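Side-chain contacts in A rubisco-like protein (Burkholderia fungorum, PDB 3NWR), which is a RuBisCO-like protein of unestablished reaction, probably a lyase, built on the large-chain fold of RuBisCO: residues L376-G381 with Q400-V405; G382-H387 with A393-V398; A17-E22 with A112-N117; P27-D32 with L121-G126. All coordinates share one frame; numbering follows the deposited sequence.

Contact 1: residues L376-G381 with Q400-V405; sequences LLFMSG and QAWAAV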
loop_
_atom_site.group_PDB
_atom_site.type_symbol
_atom_site.label_atom_id
_atom_site.label_comp_id
_atom_site.label_asym_id
_atom_site.label_seq_id
_atom_site.Cartn_x
_atom_site.Cartn_y
_atom_site.Cartn_z
ATOM N N LEU A 376 9.205 -16.414 -19.233
ATOM C CA LEU A 376 8.435 -16.456 -18.008
ATOM C C LEU A 376 9.154 -17.282 -16.953
ATOM O O LEU A 376 9.992 -18.141 -17.268
ATOM C CB LEU A 376 7.028 -17.006 -18.289
ATOM C CG LEU A 376 6.990 -18.451 -18.793
ATOM C CD1 LEU A 376 6.642 -19.419 -17.668
ATOM C CD2 LEU A 376 6.021 -18.600 -19.968
ATOM N N LEU A 377 8.835 -16.989 -15.697
ATOM C CA LEU A 377 9.274 -17.777 -14.556
ATOM C C LEU A 377 8.094 -18.604 -14.066
ATOM O O LEU A 377 7.048 -18.058 -13.714
ATOM C CB LEU A 377 9.790 -16.845 -13.448
ATOM C CG LEU A 377 10.178 -17.474 -12.105
ATOM C CD1 LEU A 377 11.274 -18.509 -12.277
ATOM C CD2 LEU A 377 10.621 -16.382 -11.127
ATOM N N PHE A 378 8.265 -19.924 -14.086
ATOM C CA PHE A 378 7.199 -20.870 -13.763
ATOM C C PHE A 378 7.449 -21.484 -12.393
ATOM O O PHE A 378 8.322 -22.355 -12.239
ATOM C CB PHE A 378 7.182 -21.959 -14.846
ATOM C CG PHE A 378 5.951 -22.840 -14.835
ATOM C CD1 PHE A 378 4.735 -22.357 -15.281
ATOM C CD2 PHE A 378 6.030 -24.161 -14.407
ATOM C CE1 PHE A 378 3.604 -23.174 -15.291
ATOM C CE2 PHE A 378 4.906 -24.991 -14.424
ATOM C CZ PHE A 378 3.690 -24.485 -14.857
ATOM N N MET A 379 6.696 -21.021 -11.400
ATOM C CA MET A 379 6.878 -21.460 -10.019
ATOM C C MET A 379 5.969 -22.628 -9.724
ATOM O O MET A 379 4.742 -22.502 -9.801
ATOM C CB MET A 379 6.547 -20.326 -9.042
ATOM C CG MET A 379 7.306 -19.029 -9.289
ATOM S SD MET A 379 9.074 -19.191 -9.022
ATOM C CE MET A 379 9.111 -19.885 -7.384
ATOM N N SER A 380 6.571 -23.753 -9.356
ATOM C CA SER A 380 5.823 -24.957 -9.028
ATOM C C SER A 380 6.221 -25.444 -7.636
ATOM O O SER A 380 7.408 -25.545 -7.320
ATOM C CB SER A 380 6.089 -26.029 -10.090
ATOM O OG SER A 380 5.335 -27.209 -9.842
ATOM N N GLY A 381 5.224 -25.718 -6.802
ATOM C CA GLY A 381 5.460 -26.244 -5.467
ATOM C C GLY A 381 5.226 -27.736 -5.442
ATOM O O GLY A 381 6.099 -28.507 -5.822
ATOM N N GLN A 400 9.517 -31.656 -19.279
ATOM C CA GLN A 400 8.939 -32.429 -20.386
ATOM C C GLN A 400 7.664 -31.776 -20.922
ATOM O O GLN A 400 7.439 -31.733 -22.135
ATOM C CB GLN A 400 8.663 -33.863 -19.942
ATOM C CG GLN A 400 9.922 -34.712 -19.857
ATOM C CD GLN A 400 9.692 -36.037 -19.159
ATOM O OE1 GLN A 400 8.647 -36.260 -18.546
ATOM N NE2 GLN A 400 10.684 -36.927 -19.236
ATOM N N ALA A 401 6.837 -31.244 -20.024
ATOM C CA ALA A 401 5.654 -30.503 -20.451
ATOM C C ALA A 401 6.046 -29.298 -21.306
ATOM O O ALA A 401 5.440 -29.036 -22.343
ATOM C CB ALA A 401 4.828 -30.062 -19.245
ATOM N N TRP A 402 7.055 -28.548 -20.864
ATOM C CA TRP A 402 7.522 -27.413 -21.650
ATOM C C TRP A 402 8.080 -27.831 -23.014
ATOM O O TRP A 402 7.782 -27.192 -24.024
ATOM C CB TRP A 402 8.524 -26.562 -20.850
ATOM C CG TRP A 402 7.791 -25.689 -19.878
ATOM C CD1 TRP A 402 7.741 -25.820 -18.520
ATOM C CD2 TRP A 402 6.950 -24.577 -20.205
ATOM N NE1 TRP A 402 6.930 -24.847 -17.979
ATOM C CE2 TRP A 402 6.436 -24.068 -18.991
ATOM C CE3 TRP A 402 6.596 -23.949 -21.406
ATOM C CZ2 TRP A 402 5.573 -22.977 -18.944
ATOM C CZ3 TRP A 402 5.732 -22.863 -21.359
ATOM C CH2 TRP A 402 5.242 -22.378 -20.130
ATOM N N ALA A 403 8.865 -28.902 -23.046
ATOM C CA ALA A 403 9.371 -29.425 -24.315
ATOM C C ALA A 403 8.216 -29.769 -25.265
ATOM O O ALA A 403 8.260 -29.455 -26.457
ATOM C CB ALA A 403 10.250 -30.631 -24.071
ATOM N N ALA A 404 7.176 -30.394 -24.722
ATOM C CA ALA A 404 6.005 -30.762 -25.517
ATOM C C ALA A 404 5.322 -29.547 -26.133
ATOM O O ALA A 404 5.078 -29.490 -27.339
ATOM C CB ALA A 404 5.018 -31.544 -24.665
ATOM N N VAL A 405 5.007 -28.552 -25.310
ATOM C CA VAL A 405 4.244 -27.422 -25.838
ATOM C C VAL A 405 5.060 -26.602 -26.830
ATOM O O VAL A 405 4.523 -26.074 -27.803
ATOM C CB VAL A 405 3.624 -26.535 -24.727
ATOM C CG1 VAL A 405 2.864 -27.406 -23.741
ATOM C CG2 VAL A 405 4.695 -25.707 -24.011
#
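With chi1 of -167°, the CG of F378 stands anti to its own backbone N, while W402, at chi1 -78°, turns its CG anti to the carbonyl carbon; the phenyl ring thus leaves the strand toward the helix and the indole reaches back to meet it. The encounter is T-shaped. W402 presents the edge carrying NE1 and CZ2 to one face of F378, the ring planes standing 85° apart and the centroids of the phenyl and the five-membered ring 5.0 Å apart. W402 NE1 lies off-centre over that face, 3.7 Å from F378 CD2, and W402 CZ2 lies 3.8 Å from F378 CD1. Strand 377-379 and helix 391-407 are the last strand and a following helix of the TIM barrel of the RuBisCO catalytic domain, so this stack joins barrel wall to outer helix layer. Both aromatic rings also touch V364 of helix 364-371. W402 NE1 is buried without a hydrogen-bond partner in the model, the aromatic face of F378 being its neighbour here. L376, approaching from the opposite direction, sets both methyls against the benzo end of the indole: L376 CD2 is 3.9 Å from W402 CH2, and L376 CD1 is 3.9 Å from W402 CZ2.

Contact 2: residues G382-H387 with A393-V398; sequences GGILAH and AGVTSV. With SO4 (sulfate ion), chain B.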
loop_
_atom_site.group_PDB
_atom_site.type_symbol
_atom_site.label_atom_id
_atom_site.label_comp_id
_atom_site.label_asym_id
_atom_site.label_seq_id
_atom_site.Cartn_x
_atom_site.Cartn_y
_atom_site.Cartn_z
ATOM N N GLY A 382 4.031 -28.146 -5.023
ATOM C CA GLY A 382 3.692 -29.556 -5.017
ATOM C C GLY A 382 3.794 -30.195 -6.395
ATOM O O GLY A 382 4.072 -31.386 -6.508
ATOM N N GLY A 383 3.558 -29.414 -7.446
ATOM C CA GLY A 383 3.648 -29.932 -8.804
ATOM C C GLY A 383 5.007 -30.540 -9.114
ATOM O O GLY A 383 5.140 -31.379 -10.016
ATOM N N ILE A 384 6.017 -30.101 -8.370
ATOM C CA ILE A 384 7.362 -30.656 -8.456
ATOM C C ILE A 384 7.653 -31.549 -7.253
ATOM O O ILE A 384 8.033 -32.714 -7.403
ATOM C CB ILE A 384 8.409 -29.532 -8.499
ATOM C CG1 ILE A 384 8.524 -28.970 -9.917
ATOM C CG2 ILE A 384 9.767 -30.039 -8.025
ATOM C CD1 ILE A 384 9.318 -27.655 -9.975
ATOM N N LEU A 385 7.445 -31.006 -6.061
ATOM C CA LEU A 385 7.914 -31.651 -4.837
ATOM C C LEU A 385 7.099 -32.866 -4.409
ATOM O O LEU A 385 7.592 -33.712 -3.660
ATOM C CB LEU A 385 7.986 -30.632 -3.698
ATOM C CG LEU A 385 8.896 -29.432 -3.976
ATOM C CD1 LEU A 385 9.028 -28.572 -2.735
ATOM C CD2 LEU A 385 10.266 -29.890 -4.468
ATOM N N ALA A 386 5.860 -32.956 -4.884
ATOM C CA ALA A 386 4.983 -34.065 -4.516
ATOM C C ALA A 386 4.836 -35.104 -5.631
ATOM O O ALA A 386 3.999 -36.007 -5.545
ATOM C CB ALA A 386 3.617 -33.541 -4.080
ATOM N N HIS A 387 5.647 -34.988 -6.679
ATOM C CA HIS A 387 5.642 -36.007 -7.727
ATOM C C HIS A 387 5.914 -37.365 -7.079
ATOM O O HIS A 387 6.805 -37.484 -6.241
ATOM C CB HIS A 387 6.704 -35.703 -8.784
ATOM C CG HIS A 387 6.590 -36.548 -10.016
ATOM N ND1 HIS A 387 6.914 -37.887 -10.032
ATOM C CD2 HIS A 387 6.199 -36.243 -11.277
ATOM C CE1 HIS A 387 6.726 -38.371 -11.245
ATOM N NE2 HIS A 387 6.284 -37.396 -12.020
ATOM N N ALA A 393 12.072 -36.131 -10.414
ATOM C CA ALA A 393 11.074 -36.556 -11.390
ATOM C C ALA A 393 10.050 -35.444 -11.621
ATOM O O ALA A 393 9.582 -35.233 -12.749
ATOM C CB ALA A 393 10.385 -37.836 -10.930
ATOM N N GLY A 394 9.715 -34.729 -10.550
ATOM C CA GLY A 394 8.795 -33.609 -10.640
ATOM C C GLY A 394 9.307 -32.518 -11.563
ATOM O O GLY A 394 8.601 -32.048 -12.461
ATOM N N VAL A 395 10.546 -32.097 -11.345
ATOM C CA VAL A 395 11.139 -31.093 -12.214
ATOM C C VAL A 395 11.149 -31.600 -13.651
ATOM O O VAL A 395 10.818 -30.873 -14.588
ATOM C CB VAL A 395 12.549 -30.699 -11.747
ATOM C CG1 VAL A 395 13.196 -29.759 -12.748
ATOM C CG2 VAL A 395 12.474 -30.051 -10.351
ATOM N N THR A 396 11.506 -32.866 -13.823
ATOM C CA THR A 396 11.555 -33.431 -15.161
ATOM C C THR A 396 10.178 -33.437 -15.815
ATOM O O THR A 396 10.057 -33.142 -17.001
ATOM C CB THR A 396 12.159 -34.840 -15.133
ATOM O OG1 THR A 396 13.522 -34.734 -14.700
ATOM C CG2 THR A 396 12.121 -35.484 -16.525
ATOM N N SER A 397 9.137 -33.746 -15.047
ATOM C CA SER A 397 7.785 -33.732 -15.608
ATOM C C SER A 397 7.430 -32.340 -16.132
ATOM O O SER A 397 6.807 -32.193 -17.186
ATOM C CB SER A 397 6.746 -34.222 -14.591
ATOM O OG SER A 397 6.465 -33.265 -13.582
ATOM N N VAL A 398 7.839 -31.308 -15.406
ATOM C CA VAL A 398 7.552 -29.946 -15.833
ATOM C C VAL A 398 8.375 -29.571 -17.066
ATOM O O VAL A 398 7.854 -28.966 -18.009
ATOM C CB VAL A 398 7.797 -28.958 -14.673
ATOM C CG1 VAL A 398 7.786 -27.516 -15.165
ATOM C CG2 VAL A 398 6.741 -29.173 -13.579
HETATM S S SO4 B . 0.774 -25.572 -4.769
HETATM O O1 SO4 B . 2.141 -25.880 -4.352
HETATM O O2 SO4 B . 0.447 -26.291 -5.995
HETATM O O3 SO4 B . 0.654 -24.136 -5.000
HETATM O O4 SO4 B . -0.154 -25.957 -3.711
HETATM O O HOH W 1 4.149 -31.718 -12.704
#
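The carbonyl oxygen of G394, whose backbone is pressed against I384 and H387, is gripped twice within its own helix: by S397 OG at 2.7 Å and by V398 N at 3.1 Å. The S397 hydroxyl gives its proton to that oxygen from a position tilted 18° out of the carbonyl plane. It can do so because its chi1 of 75° sets OG between the backbone N and the carbonyl carbon, folding it back along the helix. S397 OG in turn accepts from a water that also donates to G383 O, so the two segments are bridged through solvent where no direct hydrogen bond joins them. The closest backbone approach is at glycine: G394 CA meets I384 O at 3.4 Å in a nearly straight CA-H...O contact, with no side chain to hold the helices apart. On one flank H387 lays a ring face under the methyl of A393, a CH-pi contact with A393 CB 3.9 Å from the ring centroid; its ND1 is bonded to D389 N and its NE2 to E420 O, which fix the ring. On the other flank I384 CG2 packs against V395 CG2 at 3.6 Å. At the start of the short helix G382 N gives a nearly straight bond, 3.0 Å long, to O1 of a sulfate, probably from the crystallisation liquor. K324 NZ and G358 N hold the same ion, an arrangement consistent with the phosphate-binding site at the C-terminal ends of the last strands of the TIM barrel in RuBisCO.

Contact 3: residues A17-E22 with A112-N117; sequences ADYLIE and ATVAGN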
loop_
_atom_site.group_PDB
_atom_site.type_symbol
_atom_site.label_atom_id
_atom_site.label_comp_id
_atom_site.label_asym_id
_atom_site.label_seq_id
_atom_site.Cartn_x
_atom_site.Cartn_y
_atom_site.Cartn_z
ATOM N N ALA A 17 -5.021 8.533 -17.135
ATOM C CA ALA A 17 -5.434 7.502 -16.198
ATOM C C ALA A 17 -6.894 7.163 -16.456
ATOM O O ALA A 17 -7.730 8.061 -16.541
ATOM C CB ALA A 17 -5.244 7.995 -14.769
ATOM N N ASP A 18 -7.195 5.873 -16.581
ATOM C CA ASP A 18 -8.566 5.414 -16.807
ATOM C C ASP A 18 -9.137 4.867 -15.506
ATOM O O ASP A 18 -8.438 4.155 -14.776
ATOM C CB ASP A 18 -8.605 4.292 -17.852
ATOM C CG ASP A 18 -8.263 4.767 -19.255
ATOM O OD1 ASP A 18 -8.151 5.985 -19.481
ATOM O OD2 ASP A 18 -8.117 3.898 -20.137
ATOM N N TYR A 19 -10.401 5.182 -15.226
ATOM C CA TYR A 19 -11.092 4.697 -14.032
ATOM C C TYR A 19 -12.439 4.101 -14.364
ATOM O O TYR A 19 -13.043 4.430 -15.386
ATOM C CB TYR A 19 -11.342 5.837 -13.038
ATOM C CG TYR A 19 -10.104 6.568 -12.614
ATOM C CD1 TYR A 19 -9.473 6.264 -11.416
ATOM C CD2 TYR A 19 -9.570 7.571 -13.408
ATOM C CE1 TYR A 19 -8.330 6.946 -11.026
ATOM C CE2 TYR A 19 -8.431 8.255 -13.026
ATOM C CZ TYR A 19 -7.813 7.927 -11.843
ATOM O OH TYR A 19 -6.675 8.600 -11.468
ATOM N N LEU A 20 -12.901 3.218 -13.486
ATOM C CA LEU A 20 -14.305 2.837 -13.436
ATOM C C LEU A 20 -14.876 3.493 -12.195
ATOM O O LEU A 20 -14.384 3.260 -11.087
ATOM C CB LEU A 20 -14.444 1.312 -13.336
ATOM C CG LEU A 20 -15.818 0.790 -12.902
ATOM C CD1 LEU A 20 -16.846 1.023 -13.995
ATOM C CD2 LEU A 20 -15.736 -0.692 -12.547
ATOM N N ILE A 21 -15.899 4.330 -12.354
ATOM C CA ILE A 21 -16.507 4.959 -11.195
ATOM C C ILE A 21 -17.971 4.572 -11.068
ATOM O O ILE A 21 -18.600 4.144 -12.038
ATOM C CB ILE A 21 -16.375 6.494 -11.211
ATOM C CG1 ILE A 21 -17.169 7.099 -12.376
ATOM C CG2 ILE A 21 -14.907 6.888 -11.272
ATOM C CD1 ILE A 21 -17.332 8.616 -12.265
ATOM N N GLU A 22 -18.484 4.676 -9.850
ATOM C CA GLU A 22 -19.880 4.378 -9.567
ATOM C C GLU A 22 -20.407 5.470 -8.655
ATOM O O GLU A 22 -19.764 5.835 -7.671
ATOM C CB GLU A 22 -19.998 3.018 -8.887
ATOM C CG GLU A 22 -21.426 2.575 -8.586
ATOM C CD GLU A 22 -21.448 1.327 -7.724
ATOM O OE1 GLU A 22 -20.973 0.270 -8.204
ATOM O OE2 GLU A 22 -21.915 1.419 -6.570
ATOM N N ALA A 112 0.006 9.223 -5.347
ATOM C CA ALA A 112 -0.904 10.055 -4.561
ATOM C C ALA A 112 -1.862 10.807 -5.473
ATOM O O ALA A 112 -2.961 11.180 -5.063
ATOM C CB ALA A 112 -0.112 11.042 -3.706
ATOM N N THR A 113 -1.420 11.043 -6.706
ATOM C CA THR A 113 -2.182 11.851 -7.654
ATOM C C THR A 113 -3.222 11.017 -8.395
ATOM O O THR A 113 -4.393 11.390 -8.448
ATOM C CB THR A 113 -1.247 12.538 -8.668
ATOM O OG1 THR A 113 -0.323 13.383 -7.970
ATOM C CG2 THR A 113 -2.057 13.395 -9.646
ATOM N N VAL A 114 -2.801 9.890 -8.965
ATOM C CA VAL A 114 -3.719 9.057 -9.749
ATOM C C VAL A 114 -4.526 8.079 -8.916
ATOM O O VAL A 114 -5.503 7.512 -9.400
ATOM C CB VAL A 114 -2.996 8.289 -10.871
ATOM C CG1 VAL A 114 -2.341 9.277 -11.841
ATOM C CG2 VAL A 114 -1.975 7.307 -10.293
ATOM N N ALA A 115 -4.128 7.862 -7.672
ATOM C CA ALA A 115 -4.937 7.004 -6.822
ATOM C C ALA A 115 -5.391 7.819 -5.602
ATOM O O ALA A 115 -6.509 8.342 -5.570
ATOM C CB ALA A 115 -4.174 5.729 -6.459
ATOM N N GLY A 116 -4.508 7.964 -4.631
ATOM C CA GLY A 116 -4.734 8.805 -3.467
ATOM C C GLY A 116 -6.132 8.894 -2.877
ATOM O O GLY A 116 -6.793 7.877 -2.666
ATOM N N ASN A 117 -6.562 10.125 -2.602
ATOM C CA ASN A 117 -7.832 10.399 -1.931
ATOM C C ASN A 117 -9.060 10.129 -2.807
ATOM O O ASN A 117 -10.180 10.216 -2.318
ATOM C CB ASN A 117 -7.885 11.861 -1.439
ATOM C CG ASN A 117 -7.320 12.059 -0.025
ATOM O OD1 ASN A 117 -6.849 11.123 0.628
ATOM N ND2 ASN A 117 -7.390 13.307 0.457
#
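Y19 reaches from the strand toward the end of helix 107-114 and meets V114 with its hydroxyl. The ring stands edge-on to the helix end: V114 O lies at its edge and in its plane, on the CE1 side, with Y19 CE1 3.3 Å from V114 O. The hydroxyl donates to that carbonyl oxygen in a short bond, Y19 OH to V114 O 2.6 Å. It comes at the oxygen from the side, the C=O...OH angle being 118°, and is tilted only 19° from the carbonyl plane. The V114 carbonyl lies near the C-terminal end of helix 107-114, where the phenol supplies it with a donor before the chain turns through G116, whose phi is positive. The same hydroxyl also rests near the side chain of the valine, Y19 OH to V114 CB 3.7 Å. V114 directs its CG1 branch, anti to the carbonyl carbon (chi1 -61°), toward the methyl of A17, with V114 CG1 4.3 Å from A17 CB, a looser touch than the bond beside it. A17 and Y19 are two positions apart on the strand and both point their CB toward the helix. In the RuBisCO N-terminal domain strand 14-23 lies between strands 89-99 and 126-133 of an antiparallel sheet; Y19 packs on I94 and L96 of the one and L129 of the other, and past the helix A115 packs on W264 of the second subunit.

Contact 4: residues P27-D32 with L121-G126; sequences PARVAD and LGEVTG. With SO4 (sulfate ion), chain D.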
loop_
_atom_site.group_PDB
_atom_site.type_symbol
_atom_site.label_atom_id
_atom_site.label_comp_id
_atom_site.label_asym_id
_atom_site.label_seq_id
_atom_site.Cartn_x
_atom_site.Cartn_y
_atom_site.Cartn_z
ATOM N N PRO A 27 -22.325 11.156 -13.487
ATOM C CA PRO A 27 -20.943 10.685 -13.678
ATOM C C PRO A 27 -19.990 11.755 -14.206
ATOM O O PRO A 27 -18.855 11.833 -13.738
ATOM C CB PRO A 27 -21.095 9.551 -14.692
ATOM C CG PRO A 27 -22.472 8.996 -14.405
ATOM C CD PRO A 27 -23.311 10.212 -14.047
ATOM N N ALA A 28 -20.426 12.572 -15.160
ATOM C CA ALA A 28 -19.539 13.588 -15.711
ATOM C C ALA A 28 -19.133 14.625 -14.671
ATOM O O ALA A 28 -17.978 15.039 -14.627
ATOM C CB ALA A 28 -20.180 14.268 -16.924
ATOM N N ARG A 29 -20.080 15.045 -13.833
ATOM C CA ARG A 29 -19.776 16.001 -12.773
ATOM C C ARG A 29 -18.788 15.394 -11.783
ATOM O O ARG A 29 -17.827 16.045 -11.366
ATOM C CB ARG A 29 -21.044 16.427 -12.039
ATOM C CG ARG A 29 -20.794 17.500 -10.993
ATOM C CD ARG A 29 -21.837 17.462 -9.888
ATOM N NE ARG A 29 -21.218 17.655 -8.578
ATOM C CZ ARG A 29 -21.662 17.097 -7.458
ATOM N NH1 ARG A 29 -22.732 16.315 -7.487
ATOM N NH2 ARG A 29 -21.035 17.321 -6.307
ATOM N N VAL A 30 -19.033 14.141 -11.418
ATOM C CA VAL A 30 -18.167 13.446 -10.478
ATOM C C VAL A 30 -16.768 13.293 -11.055
ATOM O O VAL A 30 -15.782 13.489 -10.346
ATOM C CB VAL A 30 -18.773 12.088 -10.063
ATOM C CG1 VAL A 30 -17.837 11.328 -9.129
ATOM C CG2 VAL A 30 -20.127 12.324 -9.393
ATOM N N ALA A 31 -16.677 12.969 -12.343
ATOM C CA ALA A 31 -15.374 12.847 -12.989
ATOM C C ALA A 31 -14.603 14.157 -12.885
ATOM O O ALA A 31 -13.393 14.162 -12.660
ATOM C CB ALA A 31 -15.539 12.426 -14.453
ATOM N N ASP A 32 -15.288 15.285 -13.030
ATOM C CA ASP A 32 -14.571 16.547 -12.938
ATOM C C ASP A 32 -14.216 16.911 -11.494
ATOM O O ASP A 32 -13.201 17.564 -11.246
ATOM C CB ASP A 32 -15.314 17.688 -13.625
ATOM C CG ASP A 32 -14.436 18.912 -13.799
ATOM O OD1 ASP A 32 -13.443 18.834 -14.560
ATOM O OD2 ASP A 32 -14.732 19.940 -13.163
ATOM N N LEU A 121 -13.853 9.778 -1.960
ATOM C CA LEU A 121 -14.787 10.842 -2.337
ATOM C C LEU A 121 -16.205 10.547 -1.881
ATOM O O LEU A 121 -16.708 9.444 -2.064
ATOM C CB LEU A 121 -14.767 11.073 -3.852
ATOM C CG LEU A 121 -13.465 11.605 -4.456
ATOM C CD1 LEU A 121 -13.600 11.677 -5.957
ATOM C CD2 LEU A 121 -13.120 12.971 -3.905
ATOM N N GLY A 122 -16.849 11.555 -1.298
ATOM C CA GLY A 122 -18.221 11.404 -0.850
ATOM C C GLY A 122 -19.175 11.169 -2.004
ATOM O O GLY A 122 -20.269 10.637 -1.814
ATOM N N GLU A 123 -18.750 11.550 -3.207
ATOM C CA GLU A 123 -19.590 11.409 -4.396
ATOM C C GLU A 123 -19.725 9.974 -4.898
ATOM O O GLU A 123 -20.657 9.660 -5.637
ATOM C CB GLU A 123 -19.061 12.279 -5.541
ATOM C CG GLU A 123 -19.255 13.763 -5.349
ATOM C CD GLU A 123 -18.125 14.412 -4.578
ATOM O OE1 GLU A 123 -17.231 13.689 -4.082
ATOM O OE2 GLU A 123 -18.134 15.657 -4.459
ATOM N N VAL A 124 -18.795 9.100 -4.514
ATOM C CA VAL A 124 -18.715 7.787 -5.156
ATOM C C VAL A 124 -19.050 6.587 -4.270
ATOM O O VAL A 124 -18.778 6.584 -3.067
ATOM C CB VAL A 124 -17.327 7.551 -5.796
ATOM C CG1 VAL A 124 -16.994 8.682 -6.771
ATOM C CG2 VAL A 124 -16.251 7.420 -4.720
ATOM N N THR A 125 -19.637 5.574 -4.894
ATOM C CA THR A 125 -19.861 4.289 -4.248
ATOM C C THR A 125 -19.002 3.210 -4.908
ATOM O O THR A 125 -19.174 2.017 -4.661
ATOM C CB THR A 125 -21.357 3.893 -4.276
ATOM O OG1 THR A 125 -21.853 3.936 -5.625
ATOM C CG2 THR A 125 -22.154 4.854 -3.406
ATOM N N GLY A 126 -18.073 3.653 -5.749
ATOM C CA GLY A 126 -17.115 2.783 -6.408
ATOM C C GLY A 126 -16.095 3.635 -7.153
ATOM O O GLY A 126 -16.456 4.621 -7.797
HETATM S S SO4 D . -25.714 15.743 -9.592
HETATM O O1 SO4 D . -25.619 16.312 -8.251
HETATM O O2 SO4 D . -26.646 14.620 -9.583
HETATM O O3 SO4 D . -24.402 15.290 -10.033
HETATM O O4 SO4 D . -26.197 16.772 -10.511
#
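V30 of helix 27-37 and V124 form the close part of this contact, which lays the first helix of the RuBisCO N-terminal domain against the type I beta turn L121-V124 leading into strand 126-133. Their methyls meet at an oblique angle, V30 CG1 to V124 CG1 3.6 Å. V30 CG1, anti to the backbone N (chi1 177°), also touches the E123 stem, 3.9 Å from E123 CB, and V30 CG2 lies 4.0 Å from the same carbon, so the valine fork straddles it. Beyond this apolar patch the contact slackens toward the surface. E123 bends at chi2 and brings its carboxylate near the exposed R29, yet R29 NH2 and E123 OE2 are 3.8 Å apart, a long salt bridge. The oxygen stands well out of the guanidinium plane and the two flat groups are 67° apart, leaving attraction of charges without an N-H directed at the oxygen. R29 is engaged more firmly by a sulfate, probably from the crystallisation liquor and held also by D26 N: R29 NH1 donates to sulfate O3 at 3.2 Å, with that oxygen in the guanidinium plane at its edge.

Overall arrangement
From the N terminus, strand 14-23 leads into helix 27-37, and both await partners some ninety residues on: contact 3 joins the strand to the end of helix 107-114, contact 4 the helix to the turn before strand 126-133. Contact 4 opens before contact 3 has closed and closes after it, so the two loops cross, and E22 meets T125 and G126 at a classic beta bulge between them. Both also touch the second subunit. Far on in the barrel, contact 1 closes the loop from strand 377-379 to helix 391-407, and contact 2 nests inside it; F378 packs on V398 where they meet. The two pairs lie on opposite sides of the chain's centre, contacts 1 and 3 about 37 Å apart between centres.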